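Local coordinates for core protein P7 (Pseudomonas phage phi12, PDB 2Q82), which is a minor structural protein of the inner core of a bacteriophage, where it probably assists particle assembly and RNA packaging, at residues M27-N32 / P92-S97; T39-M44 / P58-L63; V88-G93 / E109-R114. All blocks are in the same frame, centred on the assembly; numbering follows the deposited sequence.

Contact 1. Residues M27-N32 / P92-S97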
loop_
_atom_site.group_PDB
_atom_site.type_symbol
_atom_site.label_atom_id
_atom_site.label_comp_id
_atom_site.label_asym_id
_atom_site.label_seq_id
_atom_site.Cartn_x
_atom_site.Cartn_y
_atom_site.Cartn_z
HETATM N N MSE A 27 9.741 -3.974 -8.401
HETATM C CA MSE A 27 9.438 -4.440 -9.745
HETATM C C MSE A 27 8.131 -5.156 -9.690
HETATM O O MSE A 27 7.832 -5.908 -8.768
HETATM C CB MSE A 27 10.376 -5.470 -10.343
HETATM C CG MSE A 27 11.772 -5.488 -9.922
HETATM SE SE MSE A 27 12.751 -4.200 -10.871
HETATM C CE MSE A 27 12.555 -3.006 -9.421
ATOM N N VAL A 28 7.415 -4.967 -10.781
ATOM C CA VAL A 28 6.112 -5.510 -10.964
ATOM C C VAL A 28 6.034 -6.320 -12.234
ATOM O O VAL A 28 6.331 -5.836 -13.320
ATOM C CB VAL A 28 5.141 -4.377 -10.999
ATOM C CG1 VAL A 28 3.872 -4.805 -11.621
ATOM C CG2 VAL A 28 4.930 -3.882 -9.600
HETATM N N MSE A 29 5.580 -7.554 -12.089
HETATM C CA MSE A 29 5.513 -8.450 -13.223
HETATM C C MSE A 29 4.126 -9.017 -13.547
HETATM O O MSE A 29 3.521 -9.688 -12.716
HETATM C CB MSE A 29 6.497 -9.594 -12.970
HETATM C CG MSE A 29 6.417 -10.737 -13.939
HETATM SE SE MSE A 29 7.362 -12.332 -13.296
HETATM C CE MSE A 29 7.012 -13.427 -14.875
ATOM N N SER A 30 3.643 -8.745 -14.761
ATOM C CA SER A 30 2.356 -9.257 -15.213
ATOM C C SER A 30 2.533 -10.725 -15.552
ATOM O O SER A 30 3.301 -11.071 -16.456
ATOM C CB SER A 30 1.871 -8.530 -16.449
ATOM O OG SER A 30 0.672 -9.122 -16.921
ATOM N N HIS A 31 1.795 -11.584 -14.859
ATOM C CA HIS A 31 1.963 -13.006 -15.072
ATOM C C HIS A 31 0.940 -13.882 -14.351
ATOM O O HIS A 31 0.667 -13.685 -13.170
ATOM C CB HIS A 31 3.369 -13.370 -14.606
ATOM C CG HIS A 31 3.668 -14.830 -14.623
ATOM N ND1 HIS A 31 3.949 -15.523 -15.791
ATOM C CD2 HIS A 31 3.769 -15.734 -13.629
ATOM C CE1 HIS A 31 4.209 -16.776 -15.502
ATOM N NE2 HIS A 31 4.106 -16.941 -14.189
ATOM N N ASN A 32 0.384 -14.843 -15.085
ATOM C CA ASN A 32 -0.574 -15.803 -14.539
ATOM C C ASN A 32 0.136 -17.130 -14.549
ATOM O O ASN A 32 0.784 -17.463 -15.535
ATOM C CB ASN A 32 -1.800 -15.953 -15.428
ATOM C CG ASN A 32 -2.740 -14.800 -15.310
ATOM O OD1 ASN A 32 -3.124 -14.418 -14.210
ATOM N ND2 ASN A 32 -3.131 -14.239 -16.441
ATOM N N PRO A 92 12.006 -14.940 -18.304
ATOM C CA PRO A 92 11.829 -16.252 -18.927
ATOM C C PRO A 92 10.661 -17.008 -18.371
ATOM O O PRO A 92 10.568 -17.177 -17.170
ATOM C CB PRO A 92 13.158 -16.954 -18.663
ATOM C CG PRO A 92 14.084 -15.914 -18.359
ATOM C CD PRO A 92 13.356 -14.782 -17.743
ATOM N N GLY A 93 9.759 -17.447 -19.251
ATOM C CA GLY A 93 8.599 -18.204 -18.809
ATOM C C GLY A 93 7.401 -17.333 -18.489
ATOM O O GLY A 93 6.339 -17.838 -18.145
ATOM N N GLN A 94 7.562 -16.022 -18.605
ATOM C CA GLN A 94 6.472 -15.105 -18.308
ATOM C C GLN A 94 5.239 -15.319 -19.194
ATOM O O GLN A 94 5.357 -15.445 -20.408
ATOM C CB GLN A 94 6.973 -13.669 -18.438
ATOM C CG GLN A 94 5.956 -12.601 -18.089
ATOM C CD GLN A 94 6.592 -11.222 -18.015
ATOM O OE1 GLN A 94 7.763 -11.052 -18.359
ATOM N NE2 GLN A 94 5.828 -10.236 -17.569
ATOM N N GLN A 95 4.063 -15.369 -18.566
ATOM C CA GLN A 95 2.780 -15.532 -19.262
ATOM C C GLN A 95 1.909 -14.386 -18.804
ATOM O O GLN A 95 1.097 -14.531 -17.890
ATOM C CB GLN A 95 2.077 -16.812 -18.870
ATOM C CG GLN A 95 2.927 -18.013 -19.010
ATOM C CD GLN A 95 2.140 -19.270 -18.803
ATOM O OE1 GLN A 95 1.722 -19.585 -17.686
ATOM N NE2 GLN A 95 1.910 -19.998 -19.887
ATOM N N PRO A 96 2.066 -13.229 -19.444
ATOM C CA PRO A 96 1.326 -12.014 -19.135
ATOM C C PRO A 96 -0.176 -12.096 -19.073
ATOM O O PRO A 96 -0.832 -12.761 -19.882
ATOM C CB PRO A 96 1.746 -11.050 -20.231
ATOM C CG PRO A 96 3.067 -11.523 -20.637
ATOM C CD PRO A 96 2.966 -13.018 -20.584
ATOM N N SER A 97 -0.704 -11.354 -18.110
ATOM C CA SER A 97 -2.131 -11.230 -17.924
ATOM C C SER A 97 -2.512 -10.018 -18.742
ATOM O O SER A 97 -1.979 -8.928 -18.536
ATOM C CB SER A 97 -2.476 -10.966 -16.467
ATOM O OG SER A 97 -3.705 -10.264 -16.379
HETATM O O HOH W 1 4.795 -7.139 -16.701
HETATM O O HOH W 2 -2.073 -15.266 -19.403
#
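Gln94 reaches back to the end of strand 25-30 and meets Met29 and Ser30 together. Its chain is extended, CG anti to the backbone N (chi1 -177°), which carries the amide to a main-chain carbonyl: Gln94 NE2 donates to Ser30 O at 2.9 Å. The oxygen lies close to the amide plane, and Val91 N, bonded to OE1, helps fix the amide's rotation. Met29, a selenomethionine in this crystal, comes from the opposite direction and sets its CE 3.5 Å from Gln94 CG. Glutamine thus suits a place that asks for an aliphatic stem and a polar end.

Beside this tight patch stands His31. Its ND1 accepts the in-plane N-H of Gln95 (ND1 to N 2.8 Å, 168°), while NE2 bonds to Asp34 O, so both ring nitrogens are engaged and the ring is held from two sides. Ser30 OG accepts from Ser97 N at 2.9 Å and also bonds Asp101, a small buried hydroxyl serving two partners.

Toward solvent a main-chain bond still holds, Asn32 N to Gln95 O at 2.9 Å, but beyond it the fit is looser, and Gln95 and Pro96 are exposed. A water bonded to Pro96 O also takes a weak, 3.3 Å bond from Asn32 ND2, while Asn32 OD1 accepts from Asp65 N.

Ser97, bonded through OG to Asp65 and Val100 N, caps helix 98-103. The loop thus passes from strand 84-89 across the end of strand 25-30, which lies between strands 59-63 and 84-89, and into that helix.

Contact 2. Residues T39-M44 / P58-L63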
loop_
_atom_site.group_PDB
_atom_site.type_symbol
_atom_site.label_atom_id
_atom_site.label_comp_id
_atom_site.label_asym_id
_atom_site.label_seq_id
_atom_site.Cartn_x
_atom_site.Cartn_y
_atom_site.Cartn_z
ATOM N N THR A 39 17.171 -14.725 -10.167
ATOM C CA THR A 39 18.382 -14.541 -9.415
ATOM C C THR A 39 18.490 -13.243 -8.629
ATOM O O THR A 39 18.330 -12.151 -9.171
ATOM C CB THR A 39 19.584 -14.659 -10.338
ATOM O OG1 THR A 39 19.654 -15.994 -10.848
ATOM C CG2 THR A 39 20.851 -14.321 -9.592
ATOM N N GLY A 40 18.772 -13.376 -7.340
ATOM C CA GLY A 40 18.931 -12.206 -6.506
ATOM C C GLY A 40 17.664 -11.449 -6.163
ATOM O O GLY A 40 17.730 -10.372 -5.579
ATOM N N PHE A 41 16.510 -11.993 -6.525
ATOM C CA PHE A 41 15.254 -11.318 -6.223
ATOM C C PHE A 41 14.280 -12.164 -5.457
ATOM O O PHE A 41 14.157 -13.353 -5.719
ATOM C CB PHE A 41 14.535 -10.888 -7.490
ATOM C CG PHE A 41 15.067 -9.652 -8.058
ATOM C CD1 PHE A 41 16.212 -9.678 -8.846
ATOM C CD2 PHE A 41 14.468 -8.439 -7.766
ATOM C CE1 PHE A 41 16.765 -8.504 -9.318
ATOM C CE2 PHE A 41 15.005 -7.256 -8.228
ATOM C CZ PHE A 41 16.158 -7.279 -9.011
ATOM N N ASN A 42 13.568 -11.552 -4.521
ATOM C CA ASN A 42 12.542 -12.297 -3.818
ATOM C C ASN A 42 11.369 -12.170 -4.767
ATOM O O ASN A 42 11.043 -11.076 -5.209
ATOM C CB ASN A 42 12.197 -11.658 -2.488
ATOM C CG ASN A 42 13.358 -11.660 -1.543
ATOM O OD1 ASN A 42 14.030 -12.672 -1.378
ATOM N ND2 ASN A 42 13.604 -10.524 -0.911
ATOM N N VAL A 43 10.745 -13.287 -5.090
ATOM C CA VAL A 43 9.645 -13.269 -6.026
ATOM C C VAL A 43 8.362 -13.684 -5.343
ATOM O O VAL A 43 8.348 -14.640 -4.576
ATOM C CB VAL A 43 9.944 -14.185 -7.188
ATOM C CG1 VAL A 43 8.743 -14.300 -8.093
ATOM C CG2 VAL A 43 11.134 -13.637 -7.943
HETATM N N MSE A 44 7.267 -13.004 -5.637
HETATM C CA MSE A 44 6.085 -13.359 -4.905
HETATM C C MSE A 44 4.782 -12.892 -5.517
HETATM O O MSE A 44 4.638 -11.723 -5.865
HETATM C CB MSE A 44 6.247 -12.783 -3.511
HETATM C CG MSE A 44 5.180 -13.148 -2.552
HETATM SE SE MSE A 44 5.459 -14.742 -1.448
HETATM C CE MSE A 44 7.105 -15.552 -2.109
ATOM N N PRO A 58 15.561 -6.679 -2.579
ATOM C CA PRO A 58 15.010 -6.656 -3.945
ATOM C C PRO A 58 13.892 -7.618 -4.188
ATOM O O PRO A 58 14.033 -8.818 -3.968
ATOM C CB PRO A 58 16.209 -6.935 -4.810
ATOM C CG PRO A 58 17.125 -7.533 -3.927
ATOM C CD PRO A 58 17.014 -6.724 -2.705
ATOM N N ALA A 59 12.816 -7.106 -4.755
ATOM C CA ALA A 59 11.647 -7.921 -4.937
ATOM C C ALA A 59 10.957 -7.776 -6.239
ATOM O O ALA A 59 11.037 -6.727 -6.863
ATOM C CB ALA A 59 10.673 -7.491 -3.880
ATOM N N VAL A 60 10.286 -8.844 -6.651
ATOM C CA VAL A 60 9.477 -8.818 -7.860
ATOM C C VAL A 60 8.087 -9.243 -7.390
ATOM O O VAL A 60 7.903 -10.348 -6.889
ATOM C CB VAL A 60 9.941 -9.795 -8.934
ATOM C CG1 VAL A 60 8.934 -9.817 -10.079
ATOM C CG2 VAL A 60 11.302 -9.371 -9.453
ATOM N N ALA A 61 7.124 -8.337 -7.509
ATOM C CA ALA A 61 5.758 -8.640 -7.137
ATOM C C ALA A 61 5.099 -9.112 -8.420
ATOM O O ALA A 61 5.131 -8.416 -9.434
ATOM C CB ALA A 61 5.055 -7.404 -6.616
ATOM N N VAL A 62 4.511 -10.304 -8.361
ATOM C CA VAL A 62 3.859 -10.908 -9.505
ATOM C C VAL A 62 2.361 -10.701 -9.458
ATOM O O VAL A 62 1.693 -11.108 -8.506
ATOM C CB VAL A 62 4.151 -12.408 -9.563
ATOM C CG1 VAL A 62 3.594 -13.001 -10.848
ATOM C CG2 VAL A 62 5.646 -12.639 -9.469
ATOM N N LEU A 63 1.848 -10.077 -10.510
ATOM C CA LEU A 63 0.438 -9.801 -10.612
ATOM C C LEU A 63 -0.248 -10.501 -11.748
ATOM O O LEU A 63 0.173 -10.408 -12.891
ATOM C CB LEU A 63 0.230 -8.288 -10.805
ATOM C CG LEU A 63 0.294 -7.445 -9.523
ATOM C CD1 LEU A 63 1.617 -7.522 -8.937
ATOM C CD2 LEU A 63 -0.027 -6.033 -9.812
#
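Asn42 and Pro58 start a parallel pairing that uses main-chain groups of alternate residues. Asn42 N donates to Pro58 O at 2.8 Å in an almost straight bond (178°), and Asn42 O accepts from Val60 N, also at 2.8 Å. Two residues on, Met44 N donates to Val60 O (3.0 Å) and Met44 O accepts from Val62 N (2.9 Å). Val60 therefore has both its N-H and its carbonyl satisfied by strand 42-45, whereas Ala61 turns its main chain the other way, to Met27 and Met29. Proline, lacking an N-H, suits the start, where its carbonyl is what the pairing needs.

The side chains add apolar contact. Phe41 lies across Pro58 at about a right angle, CE2 3.6 Å from Pro58 CB, and its CD2 is 3.7 Å from Val60 CG2. Farther along, Val43 CG1 meets Val62 CG2 at 3.8 Å; branched valines suit extended strands and fill the face they share. Asn42 and Met44 point to the other face, where Asn42 touches Val55, as does Met44, whose selenomethionine side chain is poorly ordered.

The chemistry implies a division of labour: main-chain bonds set the register, and hydrophobic side chains on the Phe41 and Val60 face bind this outermost strand to the body of the protein.

Contact 3. Residues V88-G93 / E109-R114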
loop_
_atom_site.group_PDB
_atom_site.type_symbol
_atom_site.label_atom_id
_atom_site.label_comp_id
_atom_site.label_asym_id
_atom_site.label_seq_id
_atom_site.Cartn_x
_atom_site.Cartn_y
_atom_site.Cartn_z
ATOM N N VAL A 88 8.152 -4.922 -15.324
ATOM C CA VAL A 88 9.119 -5.748 -16.020
ATOM C C VAL A 88 8.576 -6.795 -16.960
ATOM O O VAL A 88 7.543 -7.424 -16.728
ATOM C CB VAL A 88 10.085 -6.448 -15.056
ATOM C CG1 VAL A 88 10.831 -5.420 -14.253
ATOM C CG2 VAL A 88 9.333 -7.406 -14.151
ATOM N N VAL A 89 9.325 -6.975 -18.033
ATOM C CA VAL A 89 8.992 -7.941 -19.045
ATOM C C VAL A 89 10.214 -8.757 -19.416
ATOM O O VAL A 89 11.309 -8.530 -18.924
ATOM C CB VAL A 89 8.450 -7.267 -20.304
ATOM C CG1 VAL A 89 7.104 -6.635 -19.999
ATOM C CG2 VAL A 89 9.439 -6.224 -20.815
ATOM N N ASP A 90 9.989 -9.705 -20.310
ATOM C CA ASP A 90 11.021 -10.584 -20.806
ATOM C C ASP A 90 11.566 -11.490 -19.737
ATOM O O ASP A 90 12.722 -11.889 -19.796
ATOM C CB ASP A 90 12.171 -9.795 -21.425
ATOM C CG ASP A 90 11.758 -9.050 -22.672
ATOM O OD1 ASP A 90 10.810 -9.500 -23.353
ATOM O OD2 ASP A 90 12.394 -8.025 -22.982
ATOM N N VAL A 91 10.747 -11.800 -18.733
ATOM C CA VAL A 91 11.190 -12.715 -17.697
ATOM C C VAL A 91 10.988 -14.077 -18.350
ATOM O O VAL A 91 9.922 -14.369 -18.877
ATOM C CB VAL A 91 10.347 -12.605 -16.439
ATOM C CG1 VAL A 91 10.758 -13.687 -15.468
ATOM C CG2 VAL A 91 10.537 -11.222 -15.805
ATOM N N PRO A 92 12.006 -14.940 -18.304
ATOM C CA PRO A 92 11.829 -16.252 -18.927
ATOM C C PRO A 92 10.661 -17.008 -18.371
ATOM O O PRO A 92 10.568 -17.177 -17.170
ATOM C CB PRO A 92 13.158 -16.954 -18.663
ATOM C CG PRO A 92 14.084 -15.914 -18.359
ATOM C CD PRO A 92 13.356 -14.782 -17.743
ATOM N N GLY A 93 9.759 -17.447 -19.251
ATOM C CA GLY A 93 8.599 -18.204 -18.809
ATOM C C GLY A 93 7.401 -17.333 -18.489
ATOM O O GLY A 93 6.339 -17.838 -18.145
ATOM N N GLU A 109 7.549 -0.519 -20.114
ATOM C CA GLU A 109 8.040 -1.882 -19.961
ATOM C C GLU A 109 9.552 -1.897 -19.893
ATOM O O GLU A 109 10.219 -1.346 -20.762
ATOM C CB GLU A 109 7.632 -2.740 -21.149
ATOM C CG GLU A 109 6.152 -2.857 -21.366
ATOM C CD GLU A 109 5.811 -3.784 -22.511
ATOM O OE1 GLU A 109 6.560 -4.760 -22.729
ATOM O OE2 GLU A 109 4.786 -3.548 -23.179
ATOM N N VAL A 110 10.097 -2.551 -18.882
ATOM C CA VAL A 110 11.529 -2.623 -18.760
ATOM C C VAL A 110 11.926 -4.081 -18.844
ATOM O O VAL A 110 11.276 -4.936 -18.253
ATOM C CB VAL A 110 11.971 -2.027 -17.450
ATOM C CG1 VAL A 110 13.420 -2.341 -17.196
ATOM C CG2 VAL A 110 11.738 -0.534 -17.491
ATOM N N SER A 111 12.984 -4.372 -19.587
ATOM C CA SER A 111 13.388 -5.757 -19.718
ATOM C C SER A 111 14.148 -6.266 -18.512
ATOM O O SER A 111 15.160 -5.710 -18.101
ATOM C CB SER A 111 14.211 -5.984 -20.983
ATOM O OG SER A 111 14.785 -7.275 -20.969
HETATM N N MSE A 112 13.635 -7.349 -17.943
HETATM C CA MSE A 112 14.259 -7.937 -16.779
HETATM C C MSE A 112 15.668 -8.424 -17.097
HETATM O O MSE A 112 16.519 -8.486 -16.226
HETATM C CB MSE A 112 13.448 -9.111 -16.274
HETATM C CG MSE A 112 13.975 -9.663 -14.959
HETATM SE SE MSE A 112 13.382 -8.540 -13.464
HETATM C CE MSE A 112 14.903 -8.600 -12.227
ATOM N N VAL A 113 15.894 -8.784 -18.352
ATOM C CA VAL A 113 17.206 -9.255 -18.771
ATOM C C VAL A 113 18.235 -8.124 -18.607
ATOM O O VAL A 113 19.351 -8.333 -18.149
ATOM C CB VAL A 113 17.167 -9.718 -20.209
ATOM C CG1 VAL A 113 18.573 -10.010 -20.706
ATOM C CG2 VAL A 113 16.297 -10.957 -20.314
ATOM N N ARG A 114 17.826 -6.928 -19.004
ATOM C CA ARG A 114 18.712 -5.782 -18.872
ATOM C C ARG A 114 18.944 -5.505 -17.409
ATOM O O ARG A 114 20.075 -5.233 -17.019
ATOM C CB ARG A 114 18.065 -4.579 -19.551
ATOM C CG ARG A 114 18.659 -3.251 -19.166
ATOM C CD ARG A 114 19.680 -2.756 -20.123
ATOM N NE ARG A 114 20.574 -3.814 -20.559
ATOM C CZ ARG A 114 21.859 -3.859 -20.238
ATOM N NH1 ARG A 114 22.380 -2.906 -19.485
ATOM N NH2 ARG A 114 22.620 -4.846 -20.692
#
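Met112, a selenomethionine here, sends CG anti to the backbone N (chi1 -173°) and then bends at chi2 (79°) and again at chi3, a path that lays its side chain along those of Val91 and Val88. Its CB packs 3.6 Å from Val91 CG2, and farther out SE comes within 4.1 Å of Val88 CG1, each pair lying side by side and pointing the same way. On the other face, Val89 turns CG1 anti to its carbonyl carbon, which leaves CG2 between N and C; the fork so placed has CG1 3.4 Å from Glu109 OE1 and CG2 at the same distance from Val110 O. The Glu109 chain crosses Val89 at about a right angle, its aliphatic part resting on the two methyls and its carboxylate extending toward Arg87 in a long, weak ion pair.

These residues close a beta-alpha-beta unit, in which strand 84-89 leads through helix 98-103 to strand 109-111, the two strands lying parallel and adjacent. Val89 supplies both main-chain bonds: its N donates to Val110 O at 2.8 Å, and its O receives Met112 N at 2.8 Å in a nearly straight bond (177°). The second bond already comes from the first turn of helix 112-127, so the strand passes into the helix without a connecting loop.

Ser111 is the N-cap of that helix, its OG accepting a weak bond from Val113 N, as suits a short hydroxyl side chain. Asp90, whose backbone takes the left-handed conformation that aspartate tolerates fairly well, points toward this cap, and its OD2 stands 3.2 Å from Ser111 OG, a weak contact at best. Its negative charge near the helix N-terminus is probably favourable to the helix dipole. Inward, Met112 goes on to Ile38 and Phe41, while Val91 rests on Pro36 and Met29.

All three contacts belong to one parallel sheet, each joining buried and exposed residues. Contacts 2 and 3 secure its outermost strands, 42-45 and 109-111, by main-chain pairing with apolar side chains packed beside it, and Phe41 of contact 2 packs on Met112 of contact 3. Contact 1 sits at the end of the middle strand and joins it to a loop, so side-chain amide, imidazole and hydroxyl groups carry most of the bonding there, beside a single main-chain pair. Main-chain bonds tie contact 1 to both others: Met29 and His31 pair with Leu63, and Val28 with Val88. Contacts 1 and 3 also share Pro92 and Gly93, whereas contact 2 lies, along the chain, inside the loop that contact 1 closes.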